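Transcription initiation factor TFIID subunit 5 (PDB 2J4B) takes part in transcription initiation by RNA polymerase II as a component of the TFIID and SAGA complexes, its N-terminal domain being the piece described here. Local coordinates at residues Pro36-Ile41 with Lys55-Lys60. Sequence-based numbering, arbitrary orientation.
Sequences PLFIHI and KEFFEK
The carbonyl oxygen of F58 meets the ring edge of F38, lying near the plane of that ring with F58 O 3.5 Å from F38 CZ and a little farther from CE1. This is a polar touch rather than a hydrogen bond, and none links the two segments. It belongs to an antiparallel helix pair within the NTD2 domain of TAF5: helices 34-47 and 51-61 follow one another in the chain, and their segments run at 159° with axes 10.2 Å apart. The pair is a worked example of how aromatic side chains from both helices can fill the space between them. F38 and F57 both carry CG anti to the backbone N (chi1 169° in each), and each ring reaches across from its own helix, so that the two slide past each other. Their planes differ by 30° and their centroids stand 5.2 Å apart, too far displaced for much overlap; F38 CD1 comes within 3.3 Å of F57 CE2. That same CE2 also lies 3.4 Å from F38 O, a second carbonyl beside an aromatic rim. The F58 side chain runs across that of F38 at about a right angle, although the ring planes are only moderately tilted, and completes a buried aromatic cluster, its CD1 3.6 Å from F38 CZ. I72 of helix 69-75 packs on F38 and F58, while Y12 of helix 8-21 meets F57 edge-to-face and also packs on F38 and I41. I39 adds a looser contact, bringing its CD1 to the edge of the F58 ring. I41, by contrast, sits over one face of F57: its CG2 methyl makes a CH-pi contact 3.8 Å from the F57 ring centroid, shifted toward the rim carrying CE2 and CZ.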
ATOM      1  N   PRO A  36      -0.472  -2.679  -2.445  1.00 57.40           N
ATOM      2  CA  PRO A  36       0.890  -2.155  -2.604  1.00 57.81           C
ATOM      3  C   PRO A  36       1.311  -1.237  -1.462  1.00 57.52           C
ATOM      4  O   PRO A  36       2.444  -1.297  -1.030  1.00 58.35           O
ATOM      5  CB  PRO A  36       0.831  -1.396  -3.935  1.00 57.38           C
ATOM      6  CG  PRO A  36      -0.612  -1.153  -4.183  1.00 57.00           C
ATOM      7  CD  PRO A  36      -1.339  -2.279  -3.564  1.00 57.14           C
ATOM      8  N   LEU A  37       0.409  -0.411  -0.960  1.00 58.14           N
ATOM      9  CA  LEU A  37       0.731   0.418   0.189  1.00 59.13           C
ATOM     10  C   LEU A  37       1.111  -0.439   1.408  1.00 59.43           C
ATOM     11  O   LEU A  37       2.078  -0.143   2.114  1.00 59.79           O
ATOM     12  CB  LEU A  37      -0.463   1.293   0.544  1.00 59.79           C
ATOM     13  CG  LEU A  37      -0.298   2.181   1.780  1.00 60.50           C
ATOM     14  CD1 LEU A  37       1.071   2.923   1.822  1.00 59.89           C
ATOM     15  CD2 LEU A  37      -1.493   3.172   1.837  1.00 61.41           C
ATOM     16  N   PHE A  38       0.323  -1.488   1.637  1.00 58.59           N
ATOM     17  CA  PHE A  38       0.539  -2.457   2.710  1.00 58.17           C
ATOM     18  C   PHE A  38       1.921  -3.114   2.682  1.00 57.08           C
ATOM     19  O   PHE A  38       2.635  -3.125   3.673  1.00 55.08           O
ATOM     20  CB  PHE A  38      -0.536  -3.537   2.611  1.00 57.86           C
ATOM     21  CG  PHE A  38      -0.296  -4.735   3.473  1.00 57.70           C
ATOM     22  CD1 PHE A  38      -0.575  -4.699   4.827  1.00 57.97           C
ATOM     23  CD2 PHE A  38       0.146  -5.925   2.915  1.00 58.16           C
ATOM     24  CE1 PHE A  38      -0.394  -5.835   5.621  1.00 57.81           C
ATOM     25  CE2 PHE A  38       0.318  -7.073   3.695  1.00 57.99           C
ATOM     26  CZ  PHE A  38       0.050  -7.022   5.045  1.00 57.96           C
ATOM     27  N   ILE A  39       2.280  -3.670   1.539  1.00 57.72           N
ATOM     28  CA  ILE A  39       3.585  -4.301   1.380  1.00 57.68           C
ATOM     29  C   ILE A  39       4.646  -3.253   1.619  1.00 57.63           C
ATOM     30  O   ILE A  39       5.621  -3.487   2.326  1.00 57.19           O
ATOM     31  CB  ILE A  39       3.750  -4.905  -0.037  1.00 57.58           C
ATOM     32  CG1 ILE A  39       2.800  -6.099  -0.215  1.00 58.01           C
ATOM     33  CG2 ILE A  39       5.197  -5.336  -0.287  1.00 57.35           C
ATOM     34  CD1 ILE A  39       2.973  -7.192   0.829  1.00 57.61           C
ATOM     35  N   HIS A  40       4.438  -2.073   1.044  1.00 57.56           N
ATOM     36  CA  HIS A  40       5.436  -1.022   1.136  1.00 57.23           C
ATOM     37  C   HIS A  40       5.691  -0.590   2.575  1.00 56.67           C
ATOM     38  O   HIS A  40       6.823  -0.279   2.932  1.00 56.63           O
ATOM     39  CB  HIS A  40       5.067   0.175   0.257  1.00 56.74           C
ATOM     40  CG  HIS A  40       5.596   0.075  -1.133  1.00 56.71           C
ATOM     41  ND1 HIS A  40       6.942  -0.001  -1.410  1.00 56.82           N
ATOM     42  CD2 HIS A  40       4.962   0.027  -2.328  1.00 57.19           C
ATOM     43  CE1 HIS A  40       7.118  -0.083  -2.715  1.00 57.42           C
ATOM     44  NE2 HIS A  40       5.929  -0.070  -3.296  1.00 57.57           N
ATOM     45  N   ILE A  41       4.644  -0.531   3.382  1.00 56.20           N
ATOM     46  CA  ILE A  41       4.809  -0.260   4.821  1.00 57.33           C
ATOM     47  C   ILE A  41       5.590  -1.375   5.538  1.00 57.10           C
ATOM     48  O   ILE A  41       6.495  -1.113   6.335  1.00 56.83           O
ATOM     49  CB  ILE A  41       3.433  -0.043   5.499  1.00 57.80           C
ATOM     50  CG1 ILE A  41       2.807   1.265   4.964  1.00 57.25           C
ATOM     51  CG2 ILE A  41       3.571  -0.018   7.011  1.00 56.62           C
ATOM     52  CD1 ILE A  41       1.343   1.432   5.316  1.00 57.38           C
ATOM     53  N   LYS A  55       6.121  -7.497  11.636  1.00 62.19           N
ATOM     54  CA  LYS A  55       5.361  -8.747  11.670  1.00 62.79           C
ATOM     55  C   LYS A  55       3.960  -8.557  12.238  1.00 62.81           C
ATOM     56  O   LYS A  55       3.013  -9.185  11.771  1.00 62.16           O
ATOM     57  CB  LYS A  55       6.111  -9.815  12.461  1.00 63.32           C
ATOM     58  CG  LYS A  55       7.454 -10.212  11.844  1.00 63.83           C
ATOM     59  CD  LYS A  55       8.070 -11.408  12.557  1.00 64.28           C
ATOM     60  CE  LYS A  55       8.456 -11.097  13.972  1.00 64.64           C
ATOM     61  NZ  LYS A  55       8.354 -12.338  14.801  1.00 65.19           N
ATOM     62  N   GLU A  56       3.824  -7.684  13.239  1.00 63.18           N
ATOM     63  CA  GLU A  56       2.507  -7.358  13.798  1.00 63.17           C
ATOM     64  C   GLU A  56       1.596  -6.673  12.770  1.00 62.88           C
ATOM     65  O   GLU A  56       0.403  -6.968  12.695  1.00 62.97           O
ATOM     66  CB  GLU A  56       2.637  -6.449  15.022  1.00 63.45           C
ATOM     67  CG  GLU A  56       3.602  -6.932  16.078  1.00 64.22           C
ATOM     68  CD  GLU A  56       3.270  -6.405  17.467  1.00 64.64           C
ATOM     69  OE1 GLU A  56       2.351  -5.548  17.577  1.00 65.09           O
ATOM     70  OE2 GLU A  56       3.913  -6.870  18.447  1.00 64.85           O
ATOM     71  N   PHE A  57       2.153  -5.731  12.015  1.00 62.08           N
ATOM     72  CA  PHE A  57       1.383  -4.971  11.036  1.00 62.42           C
ATOM     73  C   PHE A  57       0.901  -5.882   9.905  1.00 62.54           C
ATOM     74  O   PHE A  57      -0.254  -5.859   9.507  1.00 61.06           O
ATOM     75  CB  PHE A  57       2.235  -3.830  10.455  1.00 61.43           C
ATOM     76  CG  PHE A  57       1.616  -3.164   9.253  1.00 61.01           C
ATOM     77  CD1 PHE A  57       0.667  -2.174   9.406  1.00 60.88           C
ATOM     78  CD2 PHE A  57       1.978  -3.543   7.974  1.00 60.78           C
ATOM     79  CE1 PHE A  57       0.086  -1.561   8.298  1.00 61.02           C
ATOM     80  CE2 PHE A  57       1.404  -2.950   6.865  1.00 61.06           C
ATOM     81  CZ  PHE A  57       0.455  -1.951   7.027  1.00 61.13           C
ATOM     82  N   PHE A  58       1.831  -6.672   9.391  1.00 63.55           N
ATOM     83  CA  PHE A  58       1.557  -7.641   8.353  1.00 63.75           C
ATOM     84  C   PHE A  58       0.420  -8.579   8.777  1.00 64.43           C
ATOM     85  O   PHE A  58      -0.601  -8.696   8.100  1.00 64.67           O
ATOM     86  CB  PHE A  58       2.835  -8.437   8.081  1.00 63.60           C
ATOM     87  CG  PHE A  58       2.761  -9.311   6.874  1.00 63.59           C
ATOM     88  CD1 PHE A  58       3.078  -8.816   5.623  1.00 64.11           C
ATOM     89  CD2 PHE A  58       2.381 -10.627   6.983  1.00 63.50           C
ATOM     90  CE1 PHE A  58       3.017  -9.629   4.506  1.00 63.95           C
ATOM     91  CE2 PHE A  58       2.312 -11.435   5.876  1.00 63.73           C
ATOM     92  CZ  PHE A  58       2.626 -10.937   4.638  1.00 63.65           C
ATOM     93  N   GLU A  59       0.594  -9.239   9.909  1.00 64.81           N
ATOM     94  CA  GLU A  59      -0.390 -10.194  10.397  1.00 65.39           C
ATOM     95  C   GLU A  59      -1.762  -9.567  10.614  1.00 65.88           C
ATOM     96  O   GLU A  59      -2.780 -10.220  10.404  1.00 65.83           O
ATOM     97  CB  GLU A  59       0.093 -10.828  11.709  1.00 65.36           C
ATOM     98  CG  GLU A  59       1.314 -11.718  11.569  1.00 65.29           C
ATOM     99  CD  GLU A  59       1.125 -12.834  10.559  1.00 65.74           C
ATOM    100  OE1 GLU A  59       0.055 -13.479  10.563  1.00 65.58           O
ATOM    101  OE2 GLU A  59       2.058 -13.069   9.757  1.00 66.48           O
ATOM    102  N   LYS A  60      -1.790  -8.310  11.041  1.00 67.09           N
ATOM    103  CA  LYS A  60      -3.038  -7.654  11.392  1.00 67.98           C
ATOM    104  C   LYS A  60      -3.886  -7.378  10.162  1.00 69.18           C
ATOM    105  O   LYS A  60      -5.066  -7.706  10.141  1.00 69.36           O
ATOM    106  CB  LYS A  60      -2.765  -6.354  12.146  1.00 68.35           C
ATOM    107  CG  LYS A  60      -4.027  -5.598  12.551  1.00 68.80           C
ATOM    108  CD  LYS A  60      -3.723  -4.365  13.391  1.00 69.17           C
ATOM    109  CE  LYS A  60      -3.372  -4.724  14.817  1.00 70.08           C
ATOM    110  NZ  LYS A  60      -1.949  -5.160  14.954  1.00 70.63           N
TER